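Local atomic coordinates of LS-24 (Lathyrus sativus, PDB entry 3LP9), a protein that probably binds hemin as a monomer and spermine as a dimer, with possible roles in oxidative stress response and polyamine biosynthesis. Residues K102-V107 against S118-A123; E74-I77 against F82-L85. All blocks are in the same frame, centred on the assembly; numbering follows the deposited sequence.

Contact 1: residues K102-V107 against S118-A123; sequences KKIADV and SGIDAA. With CA (calcium ion), chain E.
Ile104 sets CG1 anti to its carbonyl carbon (chi1 -66°) and continues nearly extended (chi2 162°), which carries CD1 across to Gly119; Ile120, with a similar pair of torsions, turns its CG1 back toward the same methyl. The contact lies in the four-bladed beta-propeller of the hemopexin fold, where the short helix 104-107 follows the outer strand 100-103 of one blade and the chain then runs inward to strand 122-125, the inner strand of the next. Touching is confined to one methyl: Ile104 CD1 rests on Gly119 CA at 3.8 Å, and the looser approach of Ile104 CD1 to Ile120 CG1 is 4.2 Å. Gly119 has an extended backbone with positive phi, and its CA, bare of a side chain, meets the Ile104 methyl directly. No hydrogen bond links the two segments; van der Waals contact of that methyl carries the join, which buries 112 Å² summed over both sides. Phe111 and Phe78 touch both isoleucines and extend this packing between the blades. At the helix start, Lys103 occupies the N-cap position, its O accepting from Asp106 N and Val107 N, while Lys103 NZ forms a salt bridge with Glu80 of the second subunit. Toward the propeller axis, Asp121 and Ala122 form a classic beta bulge opposite Phe135. Asp121, with Asn7, Asp65 and Asp175, supplies the backbone carbonyls of the central calcium site. Asp121 O binds the calcium ion at 2.5 Å, and the water that donates to Ile120 O lies 2.9 Å from that ion.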
ATOM      1  N   LYS A 102      -6.706   1.868   2.326  1.00 16.65           N
ATOM      2  CA  LYS A 102      -7.234   0.557   2.715  1.00 16.68           C
ATOM      3  C   LYS A 102      -7.423  -0.371   1.510  1.00 16.88           C
ATOM      4  O   LYS A 102      -7.709   0.047   0.422  1.00 16.41           O
ATOM      5  CB  LYS A 102      -8.588   0.709   3.445  1.00 16.75           C
ATOM      6  CG  LYS A 102      -8.506   0.948   4.956  1.00 17.54           C
ATOM      7  CD  LYS A 102      -9.899   0.676   5.550  1.00 17.55           C
ATOM      8  CE  LYS A 102      -9.973   1.081   7.010  1.00 19.96           C
ATOM      9  NZ  LYS A 102     -10.428   2.517   7.000  1.00 20.78           N
ATOM     10  N   LYS A 103      -7.296  -1.671   1.748  1.00 17.66           N
ATOM     11  CA  LYS A 103      -7.473  -2.676   0.724  1.00 16.81           C
ATOM     12  C   LYS A 103      -8.897  -2.515   0.154  1.00 16.66           C
ATOM     13  O   LYS A 103      -9.817  -2.301   0.904  1.00 16.34           O
ATOM     14  CB  LYS A 103      -7.294  -4.050   1.371  1.00 17.14           C
ATOM     15  CG  LYS A 103      -5.859  -4.623   1.281  1.00 15.95           C
ATOM     16  CD  LYS A 103      -5.641  -5.615   2.367  1.00 14.25           C
ATOM     17  CE  LYS A 103      -4.364  -6.347   2.173  1.00 15.63           C
ATOM     18  NZ  LYS A 103      -4.174  -7.429   3.208  1.00 14.71           N
ATOM     19  N   ILE A 104      -9.049  -2.648  -1.159  1.00 15.74           N
ATOM     20  CA  ILE A 104     -10.334  -2.560  -1.805  1.00 16.61           C
ATOM     21  C   ILE A 104     -11.361  -3.467  -1.143  1.00 17.47           C
ATOM     22  O   ILE A 104     -12.437  -3.007  -0.785  1.00 16.68           O
ATOM     23  CB  ILE A 104     -10.225  -2.892  -3.321  1.00 17.07           C
ATOM     24  CG1 ILE A 104      -9.395  -1.837  -4.066  1.00 15.20           C
ATOM     25  CG2 ILE A 104     -11.570  -3.123  -3.945  1.00 16.41           C
ATOM     26  CD1 ILE A 104      -8.915  -2.318  -5.372  1.00 14.65           C
ATOM     27  N   ALA A 105     -11.012  -4.755  -0.980  1.00 17.63           N
ATOM     28  CA  ALA A 105     -11.881  -5.776  -0.355  1.00 17.52           C
ATOM     29  C   ALA A 105     -12.360  -5.374   1.061  1.00 17.42           C
ATOM     30  O   ALA A 105     -13.377  -5.824   1.551  1.00 17.72           O
ATOM     31  CB  ALA A 105     -11.125  -7.047  -0.300  1.00 16.98           C
ATOM     32  N   ASP A 106     -11.637  -4.502   1.721  1.00 17.32           N
ATOM     33  CA  ASP A 106     -12.001  -4.104   3.036  1.00 17.82           C
ATOM     34  C   ASP A 106     -12.835  -2.806   3.068  1.00 17.64           C
ATOM     35  O   ASP A 106     -13.764  -2.679   3.879  1.00 18.00           O
ATOM     36  CB  ASP A 106     -10.720  -4.158   3.906  1.00 18.39           C
ATOM     37  CG  ASP A 106     -10.564  -2.976   4.883  1.00 20.66           C
ATOM     38  OD1 ASP A 106     -11.332  -2.765   5.906  1.00 17.81           O
ATOM     39  OD2 ASP A 106      -9.549  -2.264   4.653  1.00 20.24           O
ATOM     40  N   VAL A 107     -12.611  -1.868   2.145  1.00 17.02           N
ATOM     41  CA  VAL A 107     -13.498  -0.674   2.092  1.00 16.20           C
ATOM     42  C   VAL A 107     -14.797  -1.057   1.403  1.00 16.61           C
ATOM     43  O   VAL A 107     -15.910  -0.578   1.795  1.00 15.87           O
ATOM     44  CB  VAL A 107     -12.862   0.507   1.337  1.00 16.89           C
ATOM     45  CG1 VAL A 107     -13.921   1.616   1.047  1.00 16.60           C
ATOM     46  CG2 VAL A 107     -11.668   1.057   2.128  1.00 15.17           C
ATOM     47  N   SER A 118      -8.339  -7.367  -6.365  1.00 16.44           N
ATOM     48  CA  SER A 118      -6.916  -7.107  -6.677  1.00 16.87           C
ATOM     49  C   SER A 118      -6.720  -5.810  -7.492  1.00 16.71           C
ATOM     50  O   SER A 118      -5.580  -5.404  -7.771  1.00 15.71           O
ATOM     51  CB  SER A 118      -6.333  -8.291  -7.482  1.00 17.10           C
ATOM     52  OG  SER A 118      -6.904  -8.297  -8.795  1.00 15.40           O
ATOM     53  N   GLY A 119      -7.839  -5.183  -7.852  1.00 16.20           N
ATOM     54  CA  GLY A 119      -7.784  -3.957  -8.641  1.00 17.17           C
ATOM     55  C   GLY A 119      -8.904  -3.663  -9.629  1.00 16.95           C
ATOM     56  O   GLY A 119      -9.637  -4.550 -10.099  1.00 16.94           O
ATOM     57  N   ILE A 120      -9.039  -2.380  -9.952  1.00 16.69           N
ATOM     58  CA  ILE A 120     -10.107  -1.915 -10.801  1.00 15.44           C
ATOM     59  C   ILE A 120      -9.510  -1.122 -11.966  1.00 15.04           C
ATOM     60  O   ILE A 120      -8.524  -0.404 -11.801  1.00 14.86           O
ATOM     61  CB  ILE A 120     -11.065  -1.107  -9.942  1.00 16.15           C
ATOM     62  CG1 ILE A 120     -11.475  -1.951  -8.735  1.00 14.93           C
ATOM     63  CG2 ILE A 120     -12.271  -0.623 -10.785  1.00 15.45           C
ATOM     64  CD1 ILE A 120     -12.588  -1.317  -7.984  1.00 15.51           C
ATOM     65  N   ASP A 121     -10.039  -1.328 -13.164  1.00 14.69           N
ATOM     66  CA  ASP A 121      -9.553  -0.624 -14.357  1.00 14.23           C
ATOM     67  C   ASP A 121     -10.104   0.815 -14.440  1.00 14.22           C
ATOM     68  O   ASP A 121      -9.345   1.806 -14.526  1.00 13.33           O
ATOM     69  CB  ASP A 121      -9.922  -1.391 -15.618  1.00 14.23           C
ATOM     70  CG  ASP A 121      -9.166  -2.715 -15.779  1.00 15.00           C
ATOM     71  OD1 ASP A 121      -8.127  -2.914 -15.145  1.00 17.48           O
ATOM     72  OD2 ASP A 121      -9.571  -3.562 -16.580  1.00 15.54           O
ATOM     73  N   ALA A 122     -11.420   0.936 -14.373  1.00 13.92           N
ATOM     74  CA  ALA A 122     -12.038   2.210 -14.574  1.00 14.84           C
ATOM     75  C   ALA A 122     -13.370   2.326 -13.822  1.00 15.28           C
ATOM     76  O   ALA A 122     -13.932   1.304 -13.417  1.00 15.11           O
ATOM     77  CB  ALA A 122     -12.287   2.397 -16.093  1.00 15.41           C
ATOM     78  N   ALA A 123     -13.912   3.558 -13.740  1.00 15.27           N
ATOM     79  CA  ALA A 123     -15.114   3.854 -12.973  1.00 14.82           C
ATOM     80  C   ALA A 123     -15.603   5.234 -13.308  1.00 15.21           C
ATOM     81  O   ALA A 123     -14.821   6.098 -13.641  1.00 15.28           O
ATOM     82  CB  ALA A 123     -14.832   3.799 -11.496  1.00 14.53           C
TER
HETATM   83 CA    CA E 310      -6.887   2.061 -15.026  1.00 15.49          CA
HETATM   84  O   HOH W   1      -5.969  -0.040 -13.263  1.00 14.97           O

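Contact 2: residues E74-I77 against F82-L85; sequences EAFI and FCAL
The antiparallel beta hairpin of strands 74-79 and 82-87, within one blade of the propeller, brings Ile77 opposite Ala84 as a hydrogen-bonded pair and Phe76 opposite Leu85 as a non-hydrogen-bonded one. The short strand axes run at 174° to each other, 4.6 Å apart. Ile77 N donates to Ala84 O at 2.8 Å, and the return bond from Ala84 N to Ile77 O measures 2.9 Å. On the face bearing Phe76, Leu85 directs CG anti to its backbone N, and chi2 (65°) then swings CD1 over the centre of the aromatic ring. This CH-pi contact has Leu85 CD1 3.8 Å from the Phe76 ring centroid and 14° off the ring normal. Leu85 CD2 also meets Glu74 OE1 at 3.5 Å, a van der Waals contact of a methyl with a carboxylate oxygen. On the opposite face, Ile77 CG1 lies 4.0 Å from Ala84 CB, and Phe59 of helix 58-62 packs on both side chains. Ala84 O receives, besides its N-H bond, a CA-H...O contact from Phe76 CA at 3.2 Å. The reciprocal amide bonds thus hold Ile77 and Ala84 in register, while nonpolar contact of Leu85 with the Phe76 ring adds to the hairpin beside them.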
ATOM      1  N   GLU A  74     -14.795  15.499  -3.056  1.00 16.32           N
ATOM      2  CA  GLU A  74     -14.245  14.175  -2.771  1.00 16.42           C
ATOM      3  C   GLU A  74     -14.258  13.191  -3.934  1.00 16.34           C
ATOM      4  O   GLU A  74     -15.021  13.358  -4.861  1.00 16.40           O
ATOM      5  CB  GLU A  74     -14.970  13.540  -1.591  1.00 16.09           C
ATOM      6  CG  GLU A  74     -14.849  14.384  -0.334  1.00 17.89           C
ATOM      7  CD  GLU A  74     -15.571  13.828   0.852  1.00 16.48           C
ATOM      8  OE1 GLU A  74     -15.839  12.603   0.868  1.00 17.20           O
ATOM      9  OE2 GLU A  74     -15.844  14.612   1.781  1.00 17.00           O
ATOM     10  N   ALA A  75     -13.368  12.181  -3.860  1.00 16.09           N
ATOM     11  CA  ALA A  75     -13.143  11.124  -4.900  1.00 15.45           C
ATOM     12  C   ALA A  75     -12.377   9.950  -4.267  1.00 14.97           C
ATOM     13  O   ALA A  75     -11.539  10.135  -3.403  1.00 14.01           O
ATOM     14  CB  ALA A  75     -12.374  11.640  -6.078  1.00 14.11           C
ATOM     15  N   PHE A  76     -12.690   8.748  -4.759  1.00 15.24           N
ATOM     16  CA  PHE A  76     -12.009   7.516  -4.398  1.00 14.78           C
ATOM     17  C   PHE A  76     -10.909   7.317  -5.426  1.00 14.97           C
ATOM     18  O   PHE A  76     -11.108   7.521  -6.619  1.00 15.92           O
ATOM     19  CB  PHE A  76     -12.985   6.308  -4.409  1.00 15.13           C
ATOM     20  CG  PHE A  76     -13.591   5.988  -3.058  1.00 15.26           C
ATOM     21  CD1 PHE A  76     -12.825   5.404  -2.057  1.00 13.58           C
ATOM     22  CD2 PHE A  76     -14.920   6.300  -2.780  1.00 13.85           C
ATOM     23  CE1 PHE A  76     -13.366   5.105  -0.839  1.00 13.79           C
ATOM     24  CE2 PHE A  76     -15.462   6.013  -1.560  1.00 14.70           C
ATOM     25  CZ  PHE A  76     -14.705   5.427  -0.580  1.00 13.65           C
ATOM     26  N   ILE A  77      -9.736   6.976  -4.956  1.00 15.05           N
ATOM     27  CA  ILE A  77      -8.588   6.671  -5.817  1.00 15.25           C
ATOM     28  C   ILE A  77      -8.143   5.265  -5.499  1.00 15.18           C
ATOM     29  O   ILE A  77      -8.417   4.744  -4.416  1.00 15.58           O
ATOM     30  CB  ILE A  77      -7.405   7.691  -5.615  1.00 15.33           C
ATOM     31  CG1 ILE A  77      -6.907   7.738  -4.166  1.00 14.10           C
ATOM     32  CG2 ILE A  77      -7.850   9.074  -6.073  1.00 16.29           C
ATOM     33  CD1 ILE A  77      -5.789   8.699  -3.910  1.00 13.54           C
ATOM     34  N   PHE A  82      -5.263  -1.434  -3.187  1.00 16.66           N
ATOM     35  CA  PHE A  82      -5.510  -0.396  -2.161  1.00 16.25           C
ATOM     36  C   PHE A  82      -6.338   0.719  -2.754  1.00 16.39           C
ATOM     37  O   PHE A  82      -6.395   0.899  -3.981  1.00 17.32           O
ATOM     38  CB  PHE A  82      -4.173   0.118  -1.596  1.00 15.48           C
ATOM     39  CG  PHE A  82      -3.370  -0.950  -0.892  1.00 16.08           C
ATOM     40  CD1 PHE A  82      -3.513  -1.177   0.495  1.00 16.25           C
ATOM     41  CD2 PHE A  82      -2.451  -1.765  -1.607  1.00 15.62           C
ATOM     42  CE1 PHE A  82      -2.775  -2.192   1.163  1.00 14.73           C
ATOM     43  CE2 PHE A  82      -1.753  -2.757  -0.964  1.00 12.10           C
ATOM     44  CZ  PHE A  82      -1.916  -2.958   0.422  1.00 15.16           C
ATOM     45  N   CYS A  83      -7.084   1.402  -1.895  1.00 16.39           N
ATOM     46  CA  CYS A  83      -7.866   2.556  -2.299  1.00 16.42           C
ATOM     47  C   CYS A  83      -7.948   3.596  -1.176  1.00 16.08           C
ATOM     48  O   CYS A  83      -7.678   3.319   0.012  1.00 16.88           O
ATOM     49  CB  CYS A  83      -9.265   2.147  -2.741  1.00 16.30           C
ATOM     50  SG  CYS A  83     -10.313   1.756  -1.440  1.00 17.03           S
ATOM     51  N   ALA A  84      -8.308   4.807  -1.545  1.00 16.09           N
ATOM     52  CA  ALA A  84      -8.396   5.907  -0.544  1.00 15.76           C
ATOM     53  C   ALA A  84      -9.518   6.876  -0.935  1.00 15.08           C
ATOM     54  O   ALA A  84      -9.795   7.063  -2.125  1.00 15.22           O
ATOM     55  CB  ALA A  84      -7.042   6.614  -0.370  1.00 14.61           C
ATOM     56  N   LEU A  85     -10.150   7.474   0.061  1.00 15.13           N
ATOM     57  CA  LEU A  85     -11.090   8.555  -0.183  1.00 15.28           C
ATOM     58  C   LEU A  85     -10.408   9.895   0.103  1.00 15.56           C
ATOM     59  O   LEU A  85      -9.993  10.112   1.202  1.00 16.33           O
ATOM     60  CB  LEU A  85     -12.296   8.406   0.691  1.00 14.92           C
ATOM     61  CG  LEU A  85     -13.351   9.484   0.527  1.00 15.74           C
ATOM     62  CD1 LEU A  85     -13.904   9.352  -0.916  1.00 17.38           C
ATOM     63  CD2 LEU A  85     -14.438   9.420   1.543  1.00 14.91           C
TER

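In the fold
Both contacts are buried and share one sheet, through its strands 82-87 and 100-103, with centres about 9 Å apart. Contact 2 joins neighbouring strands within it, whereas contact 1 ties its outer edge to the chain entering the next blade. Strand 100-103 pairs with strand 82-87, and Lys102 O is a probable acceptor of Cys83 N at 2.8 Å. Val107 then packs its CG2 on Cys83 SG and its CG1 on Phe76 CE1, laying helix 104-107 against the hairpin. Backbone hydrogen bonding and 372 Å² of buried surface distinguish contact 2 from the sparse van der Waals touch of contact 1, whose flanking residues reach the second subunit (Lys103) and the calcium ion (Asp121).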